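Local coordinates for GH127 beta-L-arabinofuranoside (Geobacillus stearothermophilus, PDB 4QK0), which probably hydrolyses beta-L-arabinofuranosidic bonds to release L-arabinose, as a family 127 glycoside hydrolase, at residues Phe58-Gly63 and Tyr123-Pro128; Asp116-Thr121 and Gly129-Asn134; His439-Ser444 and Leu528-Pro533; Met458-Tyr463 and Thr468-Val473. One frame throughout, in Å; residues are numbered along the deposited sequence. Where two conformers were deposited one is given.

Contact 1 (Phe58-Gly63 and Tyr123-Pro128); sequences FRIAAG and YTIKEP
Two helix ends of the catalytic domain meet here: I60 and A61, in the last turn of helix 54-61, pack on T124 and I125 of the short helix 122-126. The backbones come close, with 6.1 Å between A61 CA and I125 CA, and the methyl of A61 and the end of I125 fill the interface. I125 does most of the reaching. Its CG1 sits beside its own backbone N (chi1 -66°), and from there the chain runs out so that CD1 lands 3.6 Å from I60 CG2, the two isoleucines crossing at about a right angle. The same CD1 is 4.2 Å from A61 CB. T124 offers only its methyl to this neighbour, with CG2 4.1 Å from A61 CB, while its OG1 is turned to N120 and Q114. The contact is apolar side-chain packing, without a hydrogen bond across it. Just beyond it helix 54-61 stops in a Schellman motif, in which G63, at positive phi, sends its N back to I60 O at 2.9 Å. F58 faces elsewhere, onto L108 and L109 of helix 96-112. The whole is a surface contact between two helix ends that lie far apart in sequence, in a catalytic domain that, as a member of the six-hairpin clan, probably has the (alpha/alpha)6 barrel fold.

Contact 2 (Asp116-Thr121 and Gly129-Asn134); sequences DGYLNT and GKRWMN
R131 lies along Y118 and ends on D116, and the tight part of the contact is the packing round the tyrosine ring. R131 CD sits over the centre of one face, 3.7 Å from the ring centroid, while W132 meets the ring's edge: Y118 CE1 approaches W132 CZ2 at 3.6 Å in an offset edge-to-face pair, planes at 76°. Both aromatic side chains are buried, and their polar ends are held from outside, Y118 OH by E140 and W132 NE1 by Y173. The looser side is the partly exposed ion pair. At the other end of R131 the backbone adjoins exposed K130, first residue of a type II turn. From the crowded first torsion (chi1 66°) the arginine extends straight, bringing its guanidinium end-on and nearly coplanar with the carboxylate. Both terminal nitrogens grip one oxygen: NH2 to D116 OD2 at 2.7 Å and NH1 to D116 OD2 at 2.9 Å. D116 OD1 has another task, accepting Y118 N at 3.1 Å in an Asx turn. Bonds to both oxygens probably restrain the carboxylate's rotation, and the positive charge it holds in place probably also gains from the off-centre cation-pi contact with Y118.

Contact 3 (His439-Ser444 and Leu528-Pro533); sequences HLYVGS and LYFPMP
The backbones stay well apart, 10.0 Å between Y441 CA and L528 CA at their nearest, with 439-444 an irregular link and 528-533 running off the end of strand 524-529, so side chains alone span the distance. Y441 does the bridging. With CG beside its backbone N (chi1 -67°), the ring reaches L528 and F530, which both approach from the same side of its plane, F530 over the face and L528 obliquely near CE1; the tyrosine crosses each at about a right angle. F530 CE2 is offset toward the rim of that face, 3.6 Å from Y441 CE2. The two rings are inclined at 53°, centroids 5.1 Å apart, which is neither a stack nor an edge-to-face pair. L528 presents a single methyl: CD1 touches Y441 CE1 at 3.5 Å and also lies 3.8 Å from Y441 OH. That hydroxyl is not left without a partner in this buried setting, since it hydrogen-bonds to the backbone carbonyl of R486. V469 packs against both Y441 and L528, and P488 and A494 against F530. Back on the first segment, S444 OG donates to V442 O at 2.8 Å, just where strand 444-450 starts. The link carries the chain from strand 436-438, in a mixed sheet, to strand 444-450, in the antiparallel sheet that also contains 524-529. Packed by a strand residue and the aromatic just after the strand, Y441 is buried between link and antiparallel sheet, consistent with the beta-sandwich fold known for non-catalytic domains of this family.

Contact 4 (Met458-Tyr463 and Thr468-Val473); sequences MQETNY and TVRLTV
E460 and R470 face each other across an antiparallel hairpin, as a hydrogen-bonded pair with E460 N to R470 O at 2.8 Å and R470 N to E460 O at 2.9 Å. M458 (selenomethionine) and T472 form the next such pair, and these four side chains share one face of the sheet; Q459, T461, V469 and L471 are on the other. From its CB outward, E460 leans along its partner. CB lies no nearer than 4.1 Å to R470 O, a loose approach. CG stands beside the backbone N (chi1 -57°), and the extended chain beyond it runs alongside the arginine, pointing the same way. At the tip, OE1 lies 3.4 Å from R470 CD and 3.8 Å from R470 NH1, near the guanidinium plane at its edge, too far for more than a long salt bridge. A water near OE1 also reaches R470 O and T472 OG1. Toward the turn, T461 takes over: OG1 donates to T468 O at 2.7 Å from above the carbonyl plane, and accepts Y463 N at 3.1 Å in an ST turn. A second water joins N462 N to that same carbonyl. On the buried face Q459 hydrogen-bonds Y429 and also the 439-444 link, at V442 N and L440 O. Straight backbone bonds therefore hold the hairpin, the exposed ion pair probably adding little, while the threonine hydroxyl and a water carry the bonding on where the regular ladder ends.

The four contacts form two clusters on opposite sides of the chain's centre. Contacts 1 and 2, with centres 10 Å apart, belong to the catalytic domain; their segments alternate along the sequence, and helix 122-126 joins the loops of contact 2. They touch through Y123 against Y118 and F58 against T121. Contacts 3 and 4 come later, in the middle domain. Their centres are 8 Å apart, and the hairpin of contact 4 falls within the stretch of chain that contact 3 spans. Both reach one antiparallel sheet, where strands 468-475 and 524-529 are neighbours. The two clusters do not touch: between contacts 1 and 3 the centres are 51 Å apart and the nearest atoms about 31 Å.

Contact 1 (Phe58-Gly63 and Tyr123-Pro128)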
# COMPACT_ATOMS: atom_id res chain seq x y z
N PHE A 58 -15.37 -37.01 -2.83
CA PHE A 58 -15.08 -38.18 -3.69
C PHE A 58 -15.96 -39.36 -3.32
O PHE A 58 -16.42 -40.09 -4.19
CB PHE A 58 -13.63 -38.62 -3.60
CG PHE A 58 -12.68 -37.73 -4.33
CD1 PHE A 58 -12.60 -37.76 -5.71
CD2 PHE A 58 -11.88 -36.84 -3.63
CE1 PHE A 58 -11.74 -36.92 -6.39
CE2 PHE A 58 -11.01 -36.01 -4.30
CZ PHE A 58 -10.95 -36.03 -5.67
N ARG A 59 -16.23 -39.52 -2.03
CA ARG A 59 -17.21 -40.49 -1.60
C ARG A 59 -18.54 -40.26 -2.27
O ARG A 59 -19.15 -41.21 -2.78
CB ARG A 59 -17.41 -40.43 -0.11
CG ARG A 59 -16.36 -41.17 0.63
CD ARG A 59 -16.88 -41.69 1.96
NE ARG A 59 -15.71 -42.04 2.69
CZ ARG A 59 -15.03 -41.21 3.47
NH1 ARG A 59 -15.45 -39.96 3.68
NH2 ARG A 59 -13.92 -41.65 4.05
N ILE A 60 -19.04 -39.03 -2.19
CA ILE A 60 -20.33 -38.73 -2.77
C ILE A 60 -20.27 -39.05 -4.24
O ILE A 60 -21.15 -39.69 -4.81
CB ILE A 60 -20.73 -37.28 -2.50
CG1 ILE A 60 -20.89 -37.07 -0.98
CG2 ILE A 60 -22.01 -36.94 -3.23
CD1 ILE A 60 -20.99 -35.61 -0.55
N ALA A 61 -19.20 -38.61 -4.88
CA ALA A 61 -19.08 -38.79 -6.32
C ALA A 61 -19.02 -40.27 -6.69
O ALA A 61 -19.40 -40.62 -7.77
CB ALA A 61 -17.84 -38.05 -6.85
N ALA A 62 -18.48 -41.11 -5.82
CA ALA A 62 -18.38 -42.54 -6.10
C ALA A 62 -19.68 -43.23 -5.77
O ALA A 62 -19.80 -44.42 -5.93
CB ALA A 62 -17.28 -43.16 -5.29
N GLY A 63 -20.66 -42.47 -5.32
CA GLY A 63 -21.95 -43.05 -4.91
C GLY A 63 -21.89 -43.83 -3.60
O GLY A 63 -22.69 -44.72 -3.40
N TYR A 123 -18.02 -31.07 -10.73
CA TYR A 123 -18.86 -31.32 -11.93
C TYR A 123 -19.50 -32.70 -12.01
O TYR A 123 -20.12 -33.02 -12.98
CB TYR A 123 -18.04 -31.07 -13.18
CG TYR A 123 -17.86 -29.61 -13.45
CD1 TYR A 123 -18.93 -28.82 -13.86
CD2 TYR A 123 -16.63 -29.01 -13.26
CE1 TYR A 123 -18.75 -27.47 -14.12
CE2 TYR A 123 -16.43 -27.68 -13.51
CZ TYR A 123 -17.49 -26.92 -13.91
OH TYR A 123 -17.27 -25.60 -14.18
N THR A 124 -19.27 -33.53 -11.03
CA THR A 124 -20.02 -34.78 -10.91
C THR A 124 -21.19 -34.61 -9.95
O THR A 124 -22.25 -35.06 -10.25
CB THR A 124 -19.14 -35.92 -10.40
OG1 THR A 124 -18.06 -36.13 -11.34
CG2 THR A 124 -19.97 -37.18 -10.23
N ILE A 125 -21.01 -33.86 -8.87
CA ILE A 125 -22.05 -33.72 -7.85
C ILE A 125 -22.83 -32.42 -7.97
O ILE A 125 -24.05 -32.42 -8.04
CB ILE A 125 -21.41 -33.65 -6.49
CG1 ILE A 125 -20.75 -34.96 -6.15
CG2 ILE A 125 -22.44 -33.25 -5.46
CD1 ILE A 125 -19.75 -34.80 -5.05
N LYS A 126 -22.13 -31.31 -8.02
CA LYS A 126 -22.80 -30.01 -7.99
C LYS A 126 -23.33 -29.48 -9.32
O LYS A 126 -24.39 -28.89 -9.32
CB LYS A 126 -21.91 -28.96 -7.40
CG LYS A 126 -22.64 -27.64 -7.19
CD LYS A 126 -22.08 -26.92 -6.00
CE LYS A 126 -22.65 -25.53 -5.90
NZ LYS A 126 -21.85 -24.84 -4.84
N GLU A 127 -22.57 -29.62 -10.41
CA GLU A 127 -23.03 -29.15 -11.71
C GLU A 127 -22.83 -30.21 -12.72
O GLU A 127 -22.12 -30.00 -13.68
CB GLU A 127 -22.29 -27.90 -12.13
CG GLU A 127 -22.32 -26.84 -11.07
CD GLU A 127 -23.37 -25.79 -11.33
OE1 GLU A 127 -24.17 -25.58 -10.38
OE2 GLU A 127 -23.48 -25.22 -12.45
N PRO A 128 -23.45 -31.38 -12.50
CA PRO A 128 -23.41 -32.43 -13.50
C PRO A 128 -23.70 -31.87 -14.87
O PRO A 128 -24.55 -30.97 -15.01
CB PRO A 128 -24.56 -33.38 -13.10
CG PRO A 128 -24.91 -33.03 -11.70
CD PRO A 128 -24.45 -31.64 -11.44

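Contact 2 (Asp116-Thr121 and Gly129-Asn134)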
# COMPACT_ATOMS: atom_id res chain seq x y z
N ASP A 116 -15.83 -42.26 -18.96
CA ASP A 116 -15.01 -41.71 -20.05
C ASP A 116 -13.64 -41.23 -19.58
O ASP A 116 -12.85 -40.82 -20.39
CB ASP A 116 -15.75 -40.60 -20.82
CG ASP A 116 -16.09 -39.39 -19.94
OD1 ASP A 116 -15.58 -39.32 -18.82
OD2 ASP A 116 -16.86 -38.53 -20.42
N GLY A 117 -13.34 -41.36 -18.28
CA GLY A 117 -12.06 -40.92 -17.74
C GLY A 117 -12.09 -39.61 -16.90
O GLY A 117 -11.23 -39.41 -16.06
N TYR A 118 -13.13 -38.81 -17.04
CA TYR A 118 -13.32 -37.59 -16.23
C TYR A 118 -13.41 -37.87 -14.73
O TYR A 118 -14.17 -38.74 -14.30
CB TYR A 118 -14.58 -36.89 -16.69
CG TYR A 118 -14.75 -35.51 -16.15
CD1 TYR A 118 -14.01 -34.44 -16.66
CD2 TYR A 118 -15.77 -35.23 -15.23
CE1 TYR A 118 -14.20 -33.13 -16.20
CE2 TYR A 118 -15.98 -33.94 -14.77
CZ TYR A 118 -15.19 -32.88 -15.24
OH TYR A 118 -15.35 -31.61 -14.77
N LEU A 119 -12.60 -37.14 -13.96
CA LEU A 119 -12.57 -37.24 -12.50
C LEU A 119 -12.61 -35.82 -11.88
O LEU A 119 -11.56 -35.10 -11.80
CB LEU A 119 -11.29 -37.90 -12.07
CG LEU A 119 -11.25 -38.75 -10.80
CD1 LEU A 119 -9.88 -38.69 -10.20
CD2 LEU A 119 -12.29 -38.44 -9.77
N ASN A 120 -13.79 -35.42 -11.44
CA ASN A 120 -13.95 -34.07 -10.86
C ASN A 120 -15.21 -34.06 -10.03
O ASN A 120 -16.30 -34.26 -10.56
CB ASN A 120 -14.03 -33.03 -11.96
CG ASN A 120 -14.08 -31.61 -11.42
OD1 ASN A 120 -15.10 -31.16 -10.91
ND2 ASN A 120 -12.98 -30.90 -11.53
N THR A 121 -15.05 -33.85 -8.72
CA THR A 121 -16.19 -33.94 -7.82
C THR A 121 -17.20 -32.84 -8.03
O THR A 121 -18.41 -33.09 -8.09
CB THR A 121 -15.77 -34.01 -6.36
OG1 THR A 121 -15.03 -32.83 -6.04
CG2 THR A 121 -14.92 -35.23 -6.12
N GLY A 129 -23.00 -32.38 -15.86
CA GLY A 129 -23.20 -31.96 -17.25
C GLY A 129 -22.63 -30.60 -17.65
O GLY A 129 -22.56 -30.30 -18.83
N LYS A 130 -22.15 -29.81 -16.69
CA LYS A 130 -21.64 -28.45 -17.00
C LYS A 130 -20.11 -28.40 -17.17
O LYS A 130 -19.54 -27.31 -17.23
CB LYS A 130 -22.06 -27.47 -15.89
CG LYS A 130 -23.40 -26.78 -16.11
CD LYS A 130 -24.34 -27.59 -16.97
CE LYS A 130 -25.73 -26.96 -17.07
NZ LYS A 130 -26.57 -27.29 -15.89
N ARG A 131 -19.48 -29.57 -17.31
CA ARG A 131 -18.06 -29.65 -17.44
C ARG A 131 -17.51 -28.91 -18.66
O ARG A 131 -18.18 -28.70 -19.68
CB ARG A 131 -17.55 -31.08 -17.40
CG ARG A 131 -17.97 -31.98 -18.56
CD ARG A 131 -17.61 -33.42 -18.26
NE ARG A 131 -18.01 -34.28 -19.35
CZ ARG A 131 -17.75 -35.59 -19.47
NH1 ARG A 131 -17.03 -36.26 -18.59
NH2 ARG A 131 -18.18 -36.23 -20.57
N TRP A 132 -16.31 -28.41 -18.47
CA TRP A 132 -15.60 -27.69 -19.52
C TRP A 132 -16.24 -26.39 -20.01
O TRP A 132 -15.95 -25.95 -21.10
CB TRP A 132 -15.40 -28.61 -20.74
CG TRP A 132 -14.84 -30.02 -20.50
CD1 TRP A 132 -15.32 -31.18 -21.03
CD2 TRP A 132 -13.67 -30.37 -19.74
NE1 TRP A 132 -14.51 -32.26 -20.65
CE2 TRP A 132 -13.48 -31.78 -19.87
CE3 TRP A 132 -12.75 -29.64 -18.97
CZ2 TRP A 132 -12.42 -32.45 -19.26
CZ3 TRP A 132 -11.70 -30.32 -18.35
CH2 TRP A 132 -11.55 -31.71 -18.48
N MSE A 133 -17.10 -25.77 -19.23
CA MSE A 133 -17.73 -24.52 -19.65
C MSE A 133 -17.11 -23.29 -18.99
O MSE A 133 -17.40 -22.17 -19.36
CB MSE A 133 -19.25 -24.57 -19.39
CG MSE A 133 -19.97 -25.66 -20.19
SE MSE A 133 -19.93 -25.41 -22.16
CE MSE A 133 -18.86 -26.90 -22.83
N ASN A 134 -16.25 -23.49 -18.00
CA ASN A 134 -15.54 -22.39 -17.34
C ASN A 134 -14.14 -22.78 -16.92
O ASN A 134 -13.79 -22.93 -15.74
CB ASN A 134 -16.32 -21.81 -16.15
CG ASN A 134 -15.75 -20.46 -15.71
OD1 ASN A 134 -14.62 -20.09 -16.05
ND2 ASN A 134 -16.55 -19.72 -14.96

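Contact 3 (His439-Ser444 and Leu528-Pro533)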
# COMPACT_ATOMS: atom_id res chain seq x y z
N HIS A 439 24.18 -29.83 -7.44
CA HIS A 439 23.55 -28.51 -7.38
C HIS A 439 23.55 -27.93 -5.96
O HIS A 439 23.89 -26.76 -5.77
CB HIS A 439 22.10 -28.57 -7.78
CG HIS A 439 21.87 -29.02 -9.16
ND1 HIS A 439 22.69 -28.66 -10.21
CD2 HIS A 439 20.92 -29.82 -9.68
CE1 HIS A 439 22.25 -29.21 -11.31
NE2 HIS A 439 21.16 -29.91 -11.02
N LEU A 440 23.18 -28.76 -4.98
CA LEU A 440 23.04 -28.31 -3.57
C LEU A 440 24.03 -29.04 -2.67
O LEU A 440 24.43 -30.21 -2.93
CB LEU A 440 21.64 -28.60 -3.09
CG LEU A 440 20.48 -28.02 -3.94
CD1 LEU A 440 19.12 -28.40 -3.40
CD2 LEU A 440 20.55 -26.53 -4.01
N TYR A 441 24.49 -28.31 -1.66
CA TYR A 441 25.45 -28.82 -0.73
C TYR A 441 24.70 -29.21 0.56
O TYR A 441 24.33 -28.40 1.37
CB TYR A 441 26.58 -27.82 -0.53
CG TYR A 441 27.36 -27.70 -1.81
CD1 TYR A 441 28.11 -28.75 -2.28
CD2 TYR A 441 27.29 -26.56 -2.59
CE1 TYR A 441 28.78 -28.67 -3.49
CE2 TYR A 441 27.96 -26.48 -3.81
CZ TYR A 441 28.73 -27.55 -4.24
OH TYR A 441 29.37 -27.50 -5.44
N VAL A 442 24.44 -30.50 0.64
CA VAL A 442 23.53 -31.09 1.60
C VAL A 442 24.14 -32.44 1.91
O VAL A 442 24.42 -33.20 0.99
CB VAL A 442 22.15 -31.37 0.98
CG1 VAL A 442 21.26 -32.06 2.00
CG2 VAL A 442 21.49 -30.09 0.50
N GLY A 443 24.36 -32.69 3.19
CA GLY A 443 24.81 -33.99 3.67
C GLY A 443 23.91 -35.07 3.11
O GLY A 443 22.72 -35.06 3.33
N SER A 444 24.48 -35.97 2.31
CA SER A 444 23.70 -36.95 1.56
C SER A 444 24.58 -37.95 0.82
O SER A 444 25.80 -37.78 0.71
CB SER A 444 22.88 -36.25 0.51
OG SER A 444 23.74 -35.51 -0.37
N LEU A 528 35.81 -29.24 -0.89
CA LEU A 528 35.41 -27.91 -1.34
C LEU A 528 35.38 -26.99 -0.16
O LEU A 528 34.90 -27.35 0.90
CB LEU A 528 34.03 -27.95 -1.92
CG LEU A 528 33.73 -28.94 -3.04
CD1 LEU A 528 32.28 -28.88 -3.45
CD2 LEU A 528 34.57 -28.58 -4.22
N TYR A 529 35.91 -25.78 -0.36
CA TYR A 529 35.88 -24.75 0.68
C TYR A 529 35.32 -23.46 0.08
O TYR A 529 35.90 -22.90 -0.87
CB TYR A 529 37.27 -24.50 1.26
CG TYR A 529 37.30 -23.27 2.14
CD1 TYR A 529 36.45 -23.16 3.25
CD2 TYR A 529 38.17 -22.19 1.87
CE1 TYR A 529 36.47 -22.03 4.05
CE2 TYR A 529 38.19 -21.06 2.66
CZ TYR A 529 37.33 -20.99 3.75
OH TYR A 529 37.32 -19.87 4.54
N PHE A 530 34.14 -23.08 0.58
CA PHE A 530 33.46 -21.87 0.17
C PHE A 530 33.51 -20.92 1.37
O PHE A 530 32.76 -21.09 2.32
CB PHE A 530 32.00 -22.16 -0.18
CG PHE A 530 31.83 -23.17 -1.29
CD1 PHE A 530 32.40 -22.97 -2.55
CD2 PHE A 530 31.03 -24.28 -1.11
CE1 PHE A 530 32.23 -23.88 -3.58
CE2 PHE A 530 30.86 -25.20 -2.14
CZ PHE A 530 31.46 -24.99 -3.39
N PRO A 531 34.38 -19.91 1.33
CA PRO A 531 34.32 -18.90 2.41
C PRO A 531 32.93 -18.25 2.60
O PRO A 531 32.27 -17.90 1.62
CB PRO A 531 35.34 -17.86 1.98
CG PRO A 531 36.12 -18.44 0.84
CD PRO A 531 35.27 -19.51 0.23
N MSE A 532 32.48 -18.16 3.86
CA MSE A 532 31.17 -17.56 4.24
C MSE A 532 31.37 -16.33 5.14
O MSE A 532 31.00 -16.35 6.31
CB MSE A 532 30.29 -18.58 5.00
CG MSE A 532 29.74 -19.64 4.10
SE MSE A 532 28.36 -20.58 5.05
CE MSE A 532 27.82 -21.78 3.62
N PRO A 533 31.95 -15.24 4.60
CA PRO A 533 31.95 -14.01 5.35
C PRO A 533 30.56 -13.39 5.46
O PRO A 533 29.66 -13.74 4.67
CB PRO A 533 32.79 -13.07 4.47
CG PRO A 533 32.58 -13.56 3.09
CD PRO A 533 32.49 -15.07 3.24

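Contact 4 (Met458-Tyr463 and Thr468-Val473)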
# COMPACT_ATOMS: atom_id res chain seq x y z
N MSE A 458 29.20 -39.56 -1.73
CA MSE A 458 28.82 -39.15 -0.39
C MSE A 458 29.21 -37.70 -0.24
O MSE A 458 30.33 -37.32 -0.61
CB MSE A 458 29.66 -39.95 0.59
CG MSE A 458 28.90 -40.65 1.70
SE MSE A 458 29.96 -42.07 2.49
CE MSE A 458 30.56 -43.02 0.86
N GLN A 459 28.30 -36.88 0.31
CA GLN A 459 28.60 -35.49 0.74
C GLN A 459 28.55 -35.39 2.24
O GLN A 459 27.52 -35.72 2.82
CB GLN A 459 27.53 -34.53 0.29
CG GLN A 459 27.74 -33.86 -1.01
CD GLN A 459 26.81 -32.68 -1.20
OE1 GLN A 459 26.99 -31.63 -0.59
NE2 GLN A 459 25.83 -32.86 -2.04
N GLU A 460 29.60 -34.87 2.86
CA GLU A 460 29.58 -34.55 4.30
C GLU A 460 29.85 -33.06 4.43
O GLU A 460 30.82 -32.56 3.89
CB GLU A 460 30.64 -35.33 5.08
CG GLU A 460 30.51 -36.85 4.93
CD GLU A 460 31.61 -37.64 5.66
OE1 GLU A 460 32.79 -37.62 5.24
OE2 GLU A 460 31.27 -38.29 6.67
N THR A 461 28.98 -32.37 5.14
CA THR A 461 29.09 -30.90 5.23
C THR A 461 28.12 -30.39 6.28
O THR A 461 27.07 -31.02 6.48
CB THR A 461 28.75 -30.22 3.88
OG1 THR A 461 28.99 -28.80 3.98
CG2 THR A 461 27.33 -30.51 3.47
N ASN A 462 28.50 -29.31 6.95
CA ASN A 462 27.57 -28.60 7.86
C ASN A 462 26.88 -27.40 7.19
O ASN A 462 26.28 -26.58 7.86
CB ASN A 462 28.27 -28.09 9.13
CG ASN A 462 28.92 -29.21 9.94
OD1 ASN A 462 30.03 -29.04 10.43
ND2 ASN A 462 28.24 -30.35 10.05
N TYR A 463 26.98 -27.31 5.86
CA TYR A 463 26.22 -26.36 5.08
C TYR A 463 24.77 -26.47 5.50
O TYR A 463 24.26 -27.59 5.69
CB TYR A 463 26.38 -26.71 3.64
CG TYR A 463 26.17 -25.63 2.57
CD1 TYR A 463 24.91 -25.36 2.07
CD2 TYR A 463 27.26 -25.05 1.93
CE1 TYR A 463 24.75 -24.47 1.04
CE2 TYR A 463 27.09 -24.18 0.89
CZ TYR A 463 25.85 -23.89 0.45
OH TYR A 463 25.71 -22.99 -0.59
N THR A 468 32.56 -25.75 4.14
CA THR A 468 33.44 -26.88 3.86
C THR A 468 32.59 -28.11 3.52
O THR A 468 31.67 -28.50 4.25
CB THR A 468 34.37 -27.18 5.05
OG1 THR A 468 35.32 -26.08 5.18
CG2 THR A 468 35.16 -28.46 4.80
N VAL A 469 32.88 -28.66 2.34
CA VAL A 469 32.19 -29.85 1.85
C VAL A 469 33.19 -30.94 1.48
O VAL A 469 34.17 -30.70 0.76
CB VAL A 469 31.35 -29.55 0.59
CG1 VAL A 469 30.58 -30.77 0.19
CG2 VAL A 469 30.39 -28.38 0.82
N ARG A 470 32.92 -32.14 1.97
CA ARG A 470 33.75 -33.31 1.67
C ARG A 470 32.95 -34.30 0.83
O ARG A 470 31.92 -34.79 1.27
CB ARG A 470 34.18 -33.92 2.99
CG ARG A 470 35.24 -34.96 2.79
CD ARG A 470 35.45 -35.89 4.03
NE ARG A 470 36.57 -35.35 4.79
CZ ARG A 470 36.85 -35.65 6.06
NH1 ARG A 470 36.11 -36.51 6.76
NH2 ARG A 470 37.89 -35.07 6.63
N LEU A 471 33.39 -34.52 -0.40
CA LEU A 471 32.78 -35.49 -1.32
C LEU A 471 33.68 -36.70 -1.48
O LEU A 471 34.84 -36.57 -1.86
CB LEU A 471 32.63 -34.90 -2.72
CG LEU A 471 31.68 -33.76 -2.90
CD1 LEU A 471 31.87 -33.15 -4.27
CD2 LEU A 471 30.27 -34.26 -2.81
N THR A 472 33.13 -37.85 -1.19
CA THR A 472 33.81 -39.10 -1.39
C THR A 472 33.20 -39.77 -2.60
O THR A 472 31.99 -39.91 -2.70
CB THR A 472 33.71 -40.02 -0.17
OG1 THR A 472 34.17 -39.30 0.97
CG2 THR A 472 34.61 -41.23 -0.35
N VAL A 473 34.06 -40.09 -3.55
CA VAL A 473 33.63 -40.63 -4.81
C VAL A 473 34.12 -42.06 -4.88
O VAL A 473 35.33 -42.29 -4.95
CB VAL A 473 34.19 -39.81 -6.00
CG1 VAL A 473 33.71 -40.39 -7.33
CG2 VAL A 473 33.76 -38.35 -5.88
O HOH W 1 32.44 -37.68 2.12
O HOH W 2 31.08 -28.35 6.90